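Local coordinates for protein-glutamine gamma-glutamyltransferase 2 (Pagrus major, PDB 1G0D) that probably cross-links proteins, joining peptide-bound glutamine to the amines of lysine side chains or to small mono- and polyamines in a calcium-dependent reaction, at residues 391-399 / 452-460; 609-620 / 632-642. All coordinates share one frame; numbering follows the deposited sequence.

Contact 1 (391-399 / 452-460); sequences FAEVNADTI and VYKKAGRRV
The R458 guanidinium lies flat between D397 CB over one face and Y453 CE2 over the other. At its edge, in plane, NH2 donates to N395 O at 2.7 Å, nearly straight (161°). NE and NH1 together hold R459 O, which fixes its rotation. With an alanine here, N395 O and R459 O would probably lose these donors, and a gap would open between D397 and Y453. A456 CB covers one face of the F391 ring, a CH-pi contact, and N395 ND2 the opposite face. Y453 CD1, V452 CG1 and R458 CG line its edge. The Y453 ring has R458 CG over one face and N395 OD1 at its edge. Y453 OH donates to that OD1 at 2.6 Å from above the carbonyl plane, and K441 also donates to it. R459 takes chi1 51°, and its extended chain reaches D397. NE makes a salt bridge to D397 OD2 at 2.6 Å, its hydrogen bond weak. I399 CD1 sits over this guanidinium, whose NH2 donates to D397 O, a bent bond (136°). N395 and D397 probably bind calcium with E434, E444 and E449. The end of helix 387-395, the start of strand 397-403 and the end of helix 447-456 thus meet at a probable transglutaminase calcium site.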
loop_
_atom_site.group_PDB
_atom_site.type_symbol
_atom_site.label_atom_id
_atom_site.label_comp_id
_atom_site.label_asym_id
_atom_site.label_seq_id
_atom_site.Cartn_x
_atom_site.Cartn_y
_atom_site.Cartn_z
ATOM N N PHE A 391 15.729 -4.351 7.106
ATOM C CA PHE A 391 16.084 -5.609 7.744
ATOM C C PHE A 391 15.636 -5.531 9.233
ATOM O O PHE A 391 15.229 -6.532 9.819
ATOM C CB PHE A 391 17.604 -5.816 7.632
ATOM C CG PHE A 391 18.096 -7.109 8.228
ATOM C CD1 PHE A 391 18.389 -7.207 9.586
ATOM C CD2 PHE A 391 18.273 -8.229 7.441
ATOM C CE1 PHE A 391 18.845 -8.397 10.137
ATOM C CE2 PHE A 391 18.732 -9.428 7.993
ATOM C CZ PHE A 391 19.012 -9.507 9.335
ATOM N N ALA A 392 15.689 -4.340 9.841
ATOM C CA ALA A 392 15.306 -4.172 11.256
ATOM C C ALA A 392 13.835 -4.357 11.448
ATOM O O ALA A 392 13.376 -4.977 12.398
ATOM C CB ALA A 392 15.690 -2.796 11.758
ATOM N N GLU A 393 13.093 -3.779 10.527
ATOM C CA GLU A 393 11.642 -3.830 10.530
ATOM C C GLU A 393 11.078 -5.233 10.765
ATOM O O GLU A 393 10.076 -5.445 11.445
ATOM C CB GLU A 393 11.168 -3.303 9.170
ATOM C CG GLU A 393 9.705 -3.468 8.891
ATOM C CD GLU A 393 8.897 -2.408 9.572
ATOM O OE1 GLU A 393 7.845 -2.773 10.139
ATOM O OE2 GLU A 393 9.320 -1.217 9.542
ATOM N N VAL A 394 11.782 -6.185 10.200
ATOM C CA VAL A 394 11.398 -7.569 10.183
ATOM C C VAL A 394 12.290 -8.467 11.093
ATOM O O VAL A 394 11.928 -9.606 11.378
ATOM C CB VAL A 394 11.419 -7.924 8.640
ATOM C CG1 VAL A 394 12.535 -8.831 8.303
ATOM C CG2 VAL A 394 10.121 -8.410 8.193
ATOM N N ASN A 395 13.409 -7.937 11.597
ATOM C CA ASN A 395 14.344 -8.710 12.427
ATOM C C ASN A 395 14.814 -8.167 13.781
ATOM O O ASN A 395 15.414 -8.910 14.551
ATOM C CB ASN A 395 15.598 -8.978 11.624
ATOM C CG ASN A 395 15.384 -10.012 10.560
ATOM O OD1 ASN A 395 14.828 -11.061 10.829
ATOM N ND2 ASN A 395 15.817 -9.726 9.340
ATOM N N ALA A 396 14.573 -6.888 14.073
ATOM C CA ALA A 396 15.034 -6.265 15.331
ATOM C C ALA A 396 14.782 -7.073 16.600
ATOM O O ALA A 396 13.700 -7.626 16.761
ATOM C CB ALA A 396 14.411 -4.856 15.492
ATOM N N ASP A 397 15.766 -7.118 17.513
ATOM C CA ASP A 397 15.609 -7.856 18.787
ATOM C C ASP A 397 15.380 -6.949 19.973
ATOM O O ASP A 397 16.309 -6.274 20.396
ATOM C CB ASP A 397 16.847 -8.701 19.118
ATOM C CG ASP A 397 16.572 -9.756 20.204
ATOM O OD1 ASP A 397 15.486 -10.361 20.206
ATOM O OD2 ASP A 397 17.440 -9.996 21.063
ATOM N N THR A 398 14.153 -6.936 20.497
ATOM C CA THR A 398 13.793 -6.143 21.676
ATOM C C THR A 398 13.686 -7.078 22.892
ATOM O O THR A 398 12.892 -8.029 22.912
ATOM C CB THR A 398 12.415 -5.375 21.505
ATOM O OG1 THR A 398 12.651 -4.003 21.161
ATOM C CG2 THR A 398 11.641 -5.339 22.792
ATOM N N ILE A 399 14.511 -6.816 23.897
ATOM C CA ILE A 399 14.477 -7.597 25.114
ATOM C C ILE A 399 13.965 -6.695 26.242
ATOM O O ILE A 399 14.572 -5.670 26.514
ATOM C CB ILE A 399 15.869 -8.081 25.447
ATOM C CG1 ILE A 399 16.312 -9.072 24.374
ATOM C CG2 ILE A 399 15.892 -8.688 26.850
ATOM C CD1 ILE A 399 17.779 -9.461 24.467
ATOM N N VAL A 452 22.784 -15.678 9.105
ATOM C CA VAL A 452 22.456 -14.385 8.485
ATOM C C VAL A 452 22.424 -13.309 9.553
ATOM O O VAL A 452 22.849 -12.189 9.327
ATOM C CB VAL A 452 21.067 -14.406 7.751
ATOM C CG1 VAL A 452 20.663 -12.995 7.326
ATOM C CG2 VAL A 452 21.161 -15.300 6.499
ATOM N N TYR A 453 21.904 -13.662 10.718
ATOM C CA TYR A 453 21.831 -12.745 11.848
ATOM C C TYR A 453 23.248 -12.448 12.260
ATOM O O TYR A 453 23.569 -11.327 12.635
ATOM C CB TYR A 453 21.117 -13.404 13.014
ATOM C CG TYR A 453 19.638 -13.218 12.942
ATOM C CD1 TYR A 453 19.054 -12.520 11.871
ATOM C CD2 TYR A 453 18.818 -13.695 13.940
ATOM C CE1 TYR A 453 17.676 -12.307 11.798
ATOM C CE2 TYR A 453 17.439 -13.492 13.890
ATOM C CZ TYR A 453 16.874 -12.798 12.813
ATOM O OH TYR A 453 15.508 -12.624 12.747
ATOM N N LYS A 454 24.093 -13.470 12.192
ATOM C CA LYS A 454 25.486 -13.319 12.561
ATOM C C LYS A 454 26.117 -12.330 11.592
ATOM O O LYS A 454 26.720 -11.344 11.984
ATOM C CB LYS A 454 26.199 -14.678 12.509
ATOM C CG LYS A 454 25.965 -15.592 13.745
ATOM C CD LYS A 454 27.058 -16.713 13.858
ATOM C CE LYS A 454 26.640 -18.097 13.229
ATOM N NZ LYS A 454 26.944 -18.338 11.748
ATOM N N LYS A 455 25.960 -12.591 10.317
ATOM C CA LYS A 455 26.493 -11.707 9.293
ATOM C C LYS A 455 25.989 -10.243 9.393
ATOM O O LYS A 455 26.755 -9.294 9.318
ATOM C CB LYS A 455 26.116 -12.318 7.939
ATOM C CG LYS A 455 26.290 -11.443 6.712
ATOM C CD LYS A 455 25.824 -12.210 5.486
ATOM C CE LYS A 455 26.105 -11.485 4.176
ATOM N NZ LYS A 455 25.078 -11.949 3.180
ATOM N N ALA A 456 24.691 -10.069 9.593
ATOM C CA ALA A 456 24.108 -8.742 9.613
ATOM C C ALA A 456 24.173 -7.975 10.922
ATOM O O ALA A 456 23.867 -6.762 10.967
ATOM C CB ALA A 456 22.674 -8.839 9.143
ATOM N N GLY A 457 24.546 -8.675 11.987
ATOM C CA GLY A 457 24.625 -8.025 13.282
ATOM C C GLY A 457 23.376 -8.136 14.151
ATOM O O GLY A 457 23.185 -7.310 15.051
ATOM N N ARG A 458 22.512 -9.121 13.894
ATOM C CA ARG A 458 21.308 -9.308 14.710
ATOM C C ARG A 458 21.797 -10.148 15.862
ATOM O O ARG A 458 22.347 -11.226 15.610
ATOM C CB ARG A 458 20.268 -10.108 13.941
ATOM C CG ARG A 458 18.879 -9.567 14.028
ATOM C CD ARG A 458 18.502 -9.233 15.433
ATOM N NE ARG A 458 18.576 -10.381 16.317
ATOM C CZ ARG A 458 17.547 -11.171 16.606
ATOM N NH1 ARG A 458 17.721 -12.189 17.424
ATOM N NH2 ARG A 458 16.351 -10.958 16.079
ATOM N N ARG A 459 21.630 -9.692 17.108
ATOM C CA ARG A 459 22.117 -10.501 18.234
ATOM C C ARG A 459 21.428 -11.844 18.163
ATOM O O ARG A 459 20.255 -11.927 17.819
ATOM C CB ARG A 459 21.894 -9.813 19.607
ATOM C CG ARG A 459 20.484 -9.301 19.901
ATOM C CD ARG A 459 20.386 -8.760 21.323
ATOM N NE ARG A 459 19.126 -8.061 21.572
ATOM C CZ ARG A 459 18.957 -7.138 22.518
ATOM N NH1 ARG A 459 19.971 -6.797 23.308
ATOM N NH2 ARG A 459 17.770 -6.560 22.687
ATOM N N VAL A 460 22.164 -12.903 18.462
ATOM C CA VAL A 460 21.583 -14.211 18.345
ATOM C C VAL A 460 21.791 -15.124 19.521
ATOM O O VAL A 460 22.724 -15.925 19.566
ATOM C CB VAL A 460 22.052 -14.913 17.039
ATOM C CG1 VAL A 460 23.551 -15.211 17.080
ATOM C CG2 VAL A 460 21.231 -16.179 16.824
#

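Contact 2 (609-620 / 632-642); sequences NPLPVPLKGGVF and QIHVNGAVAPS
The N609 side chain turns its CG away from its own N (chi1 -176°), and this carries the amide across to A640. ND2 donates to A640 O at 2.9 Å, from above that carbonyl plane. The same nitrogen donates to V613 O at 2.7 Å, close to straight (156°) and in the amide plane. OD1 accepts from L611 N, an Asx turn. Three bonds therefore fix how this buried amide is turned. H634 has chi1 -70°, with CG anti to its carbonyl carbon, and its ring lies beside V619. V619 CG1 sits over one ring face, 3.5 Å from the centroid, a CH-pi contact. On the other face of the sheet F620 and I633 pack CB to CB at 3.9 Å, while V635 CG2 meets the edge of the F620 ring. L615 and V639 pack on that same face, and V645 lies against V639. The backbones pair antiparallel in two places. L615 and V639 exchange two bonds, as do F620 and I633. Between these pairs water 1 donates to L615 O at 3.1 Å and accepts from G618 N at 2.9 Å. V635 N bonds G618 O directly at 2.8 Å. The arrangement is a beta hairpin, strands 619-624 and 628-634, followed, after a break where the water sits, by the short, weakly bonded pair 615-616 and 638-639, in the C-terminal Ig-like domain.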
loop_
_atom_site.group_PDB
_atom_site.type_symbol
_atom_site.label_atom_id
_atom_site.label_comp_id
_atom_site.label_asym_id
_atom_site.label_seq_id
_atom_site.Cartn_x
_atom_site.Cartn_y
_atom_site.Cartn_z
ATOM N N ASN A 609 -27.133 -0.984 14.614
ATOM C CA ASN A 609 -26.352 -0.348 15.661
ATOM C C ASN A 609 -26.075 -1.334 16.816
ATOM O O ASN A 609 -26.992 -1.767 17.494
ATOM C CB ASN A 609 -27.142 0.838 16.184
ATOM C CG ASN A 609 -26.390 1.633 17.203
ATOM O OD1 ASN A 609 -25.258 1.302 17.545
ATOM N ND2 ASN A 609 -27.017 2.697 17.703
ATOM N N PRO A 610 -24.810 -1.724 17.030
ATOM C CA PRO A 610 -24.487 -2.658 18.121
ATOM C C PRO A 610 -24.261 -1.870 19.430
ATOM O O PRO A 610 -24.021 -2.433 20.508
ATOM C CB PRO A 610 -23.196 -3.310 17.646
ATOM C CG PRO A 610 -22.499 -2.194 16.973
ATOM C CD PRO A 610 -23.595 -1.348 16.292
ATOM N N LEU A 611 -24.325 -0.550 19.302
ATOM C CA LEU A 611 -24.133 0.354 20.414
ATOM C C LEU A 611 -25.458 0.734 21.082
ATOM O O LEU A 611 -26.446 1.054 20.424
ATOM C CB LEU A 611 -23.432 1.614 19.911
ATOM C CG LEU A 611 -21.949 1.759 20.191
ATOM C CD1 LEU A 611 -21.221 0.505 19.846
ATOM C CD2 LEU A 611 -21.445 2.959 19.429
ATOM N N PRO A 612 -25.489 0.693 22.412
ATOM C CA PRO A 612 -26.710 1.054 23.124
ATOM C C PRO A 612 -26.738 2.585 23.223
ATOM O O PRO A 612 -27.203 3.159 24.201
ATOM C CB PRO A 612 -26.535 0.382 24.479
ATOM C CG PRO A 612 -25.031 0.382 24.689
ATOM C CD PRO A 612 -24.396 0.314 23.325
ATOM N N VAL A 613 -26.229 3.236 22.185
ATOM C CA VAL A 613 -26.166 4.685 22.125
ATOM C C VAL A 613 -26.608 5.069 20.740
ATOM O O VAL A 613 -26.454 4.300 19.812
ATOM C CB VAL A 613 -24.713 5.199 22.243
ATOM C CG1 VAL A 613 -24.695 6.559 22.875
ATOM C CG2 VAL A 613 -23.866 4.231 23.034
ATOM N N PRO A 614 -27.186 6.256 20.576
ATOM C CA PRO A 614 -27.574 6.582 19.205
ATOM C C PRO A 614 -26.284 7.078 18.510
ATOM O O PRO A 614 -25.412 7.630 19.181
ATOM C CB PRO A 614 -28.583 7.713 19.394
ATOM C CG PRO A 614 -28.038 8.455 20.585
ATOM C CD PRO A 614 -27.539 7.340 21.513
ATOM N N LEU A 615 -26.138 6.868 17.200
ATOM C CA LEU A 615 -24.960 7.371 16.486
ATOM C C LEU A 615 -25.498 8.437 15.578
ATOM O O LEU A 615 -26.536 8.276 14.953
ATOM C CB LEU A 615 -24.297 6.297 15.627
ATOM C CG LEU A 615 -24.821 4.855 15.666
ATOM C CD1 LEU A 615 -24.265 4.116 14.489
ATOM C CD2 LEU A 615 -24.393 4.184 16.938
ATOM N N LYS A 616 -24.835 9.558 15.520
ATOM C CA LYS A 616 -25.345 10.558 14.633
ATOM C C LYS A 616 -24.202 10.987 13.778
ATOM O O LYS A 616 -23.045 10.736 14.102
ATOM C CB LYS A 616 -25.949 11.738 15.397
ATOM C CG LYS A 616 -25.288 12.070 16.721
ATOM C CD LYS A 616 -25.866 13.376 17.291
ATOM C CE LYS A 616 -25.963 13.359 18.834
ATOM N NZ LYS A 616 -26.856 12.265 19.379
ATOM N N GLY A 617 -24.536 11.650 12.685
ATOM C CA GLY A 617 -23.531 12.070 11.732
ATOM C C GLY A 617 -23.233 10.918 10.787
ATOM O O GLY A 617 -22.198 10.936 10.107
ATOM N N GLY A 618 -24.147 9.932 10.758
ATOM C CA GLY A 618 -24.002 8.749 9.925
ATOM C C GLY A 618 -23.869 9.078 8.459
ATOM O O GLY A 618 -24.770 9.677 7.896
ATOM N N VAL A 619 -22.725 8.723 7.868
ATOM C CA VAL A 619 -22.431 8.929 6.438
ATOM C C VAL A 619 -21.978 7.609 5.842
ATOM O O VAL A 619 -21.108 6.940 6.421
ATOM C CB VAL A 619 -21.204 9.757 6.129
ATOM C CG1 VAL A 619 -21.546 10.759 5.115
ATOM C CG2 VAL A 619 -20.566 10.277 7.359
ATOM N N PHE A 620 -22.520 7.262 4.679
ATOM C CA PHE A 620 -22.110 6.059 3.980
ATOM C C PHE A 620 -21.355 6.648 2.783
ATOM O O PHE A 620 -21.797 7.652 2.220
ATOM C CB PHE A 620 -23.336 5.290 3.485
ATOM C CG PHE A 620 -24.043 4.503 4.548
ATOM C CD1 PHE A 620 -23.609 3.236 4.892
ATOM C CD2 PHE A 620 -25.138 5.033 5.211
ATOM C CE1 PHE A 620 -24.267 2.494 5.896
ATOM C CE2 PHE A 620 -25.801 4.312 6.210
ATOM C CZ PHE A 620 -25.362 3.046 6.552
ATOM N N GLN A 632 -21.320 9.873 -1.360
ATOM C CA GLN A 632 -21.886 9.820 -0.016
ATOM C C GLN A 632 -23.411 9.795 0.152
ATOM O O GLN A 632 -24.153 10.386 -0.618
ATOM C CB GLN A 632 -21.333 10.973 0.810
ATOM C CG GLN A 632 -19.924 10.747 1.316
ATOM C CD GLN A 632 -19.415 11.914 2.139
ATOM O OE1 GLN A 632 -18.392 11.808 2.826
ATOM N NE2 GLN A 632 -20.125 13.041 2.073
ATOM N N ILE A 633 -23.857 9.077 1.174
ATOM C CA ILE A 633 -25.267 8.995 1.548
ATOM C C ILE A 633 -25.311 9.388 3.024
ATOM O O ILE A 633 -24.804 8.652 3.878
ATOM C CB ILE A 633 -25.823 7.581 1.485
ATOM C CG1 ILE A 633 -25.434 6.929 0.160
ATOM C CG2 ILE A 633 -27.330 7.628 1.756
ATOM C CD1 ILE A 633 -25.911 5.530 0.051
ATOM N N HIS A 634 -25.895 10.542 3.332
ATOM C CA HIS A 634 -25.975 10.963 4.724
ATOM C C HIS A 634 -27.258 10.449 5.357
ATOM O O HIS A 634 -28.340 10.682 4.840
ATOM C CB HIS A 634 -25.916 12.489 4.820
ATOM C CG HIS A 634 -24.566 13.060 4.485
ATOM N ND1 HIS A 634 -24.117 13.202 3.188
ATOM C CD2 HIS A 634 -23.561 13.513 5.276
ATOM C CE1 HIS A 634 -22.899 13.717 3.193
ATOM N NE2 HIS A 634 -22.537 13.915 4.448
ATOM N N VAL A 635 -27.125 9.697 6.444
ATOM C CA VAL A 635 -28.274 9.186 7.175
ATOM C C VAL A 635 -28.943 10.411 7.784
ATOM O O VAL A 635 -28.312 11.161 8.536
ATOM C CB VAL A 635 -27.838 8.253 8.330
ATOM C CG1 VAL A 635 -29.034 7.943 9.230
ATOM C CG2 VAL A 635 -27.227 6.981 7.767
ATOM N N ASN A 636 -30.206 10.641 7.446
ATOM C CA ASN A 636 -30.899 11.801 7.996
ATOM C C ASN A 636 -31.520 11.403 9.328
ATOM O O ASN A 636 -32.472 10.625 9.393
ATOM C CB ASN A 636 -31.950 12.317 6.996
ATOM C CG ASN A 636 -31.305 12.940 5.727
ATOM O OD1 ASN A 636 -31.779 12.729 4.590
ATOM N ND2 ASN A 636 -30.218 13.712 5.927
ATOM N N GLY A 637 -30.946 11.933 10.397
ATOM C CA GLY A 637 -31.420 11.596 11.721
ATOM C C GLY A 637 -30.294 10.943 12.498
ATOM O O GLY A 637 -29.122 11.164 12.199
ATOM N N ALA A 638 -30.638 10.149 13.505
ATOM C CA ALA A 638 -29.635 9.477 14.309
ATOM C C ALA A 638 -30.119 8.058 14.489
ATOM O O ALA A 638 -31.301 7.799 14.730
ATOM C CB ALA A 638 -29.457 10.164 15.662
ATOM N N VAL A 639 -29.199 7.123 14.336
ATOM C CA VAL A 639 -29.568 5.736 14.437
ATOM C C VAL A 639 -29.766 5.408 15.893
ATOM O O VAL A 639 -28.878 5.618 16.711
ATOM C CB VAL A 639 -28.476 4.833 13.739
ATOM C CG1 VAL A 639 -28.834 3.346 13.867
ATOM C CG2 VAL A 639 -28.368 5.229 12.263
ATOM N N ALA A 640 -30.952 4.926 16.225
ATOM C CA ALA A 640 -31.224 4.582 17.610
ATOM C C ALA A 640 -30.363 3.444 18.116
ATOM O O ALA A 640 -29.877 2.617 17.340
ATOM C CB ALA A 640 -32.692 4.229 17.800
ATOM N N PRO A 641 -30.162 3.390 19.443
ATOM C CA PRO A 641 -29.353 2.322 20.028
ATOM C C PRO A 641 -29.898 0.990 19.528
ATOM O O PRO A 641 -31.094 0.771 19.551
ATOM C CB PRO A 641 -29.568 2.496 21.527
ATOM C CG PRO A 641 -29.969 3.915 21.691
ATOM C CD PRO A 641 -30.692 4.317 20.459
ATOM N N SER A 642 -29.028 0.109 19.058
ATOM C CA SER A 642 -29.464 -1.195 18.556
ATOM C C SER A 642 -30.464 -1.120 17.389
ATOM O O SER A 642 -31.170 -2.091 17.103
ATOM C CB SER A 642 -30.069 -2.023 19.698
ATOM O OG SER A 642 -29.320 -1.865 20.885
HETATM O O HOH W 1 -26.561 8.940 11.964
#

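How the contacts relate
Contacts 1 and 2 lie far apart, with centres about 48 Å from each other and nearest atoms about 31 Å apart. They share no element, and contact 1 is complete in the sequence before contact 2 begins. Neither is fully enclosed. None of the touching residues in contact 1 is exposed, whereas contact 2 has eight exposed and seven buried. Contact 1 brings two helix ends and a strand together mostly through side chains, with arginines, a carboxylate and aromatic rings. Contact 2 runs along paired strands, so most of its bonds are between backbones, and apolar side chains pack on the buried face. One belongs to a probable calcium site, the other to the C-terminal Ig-like domain.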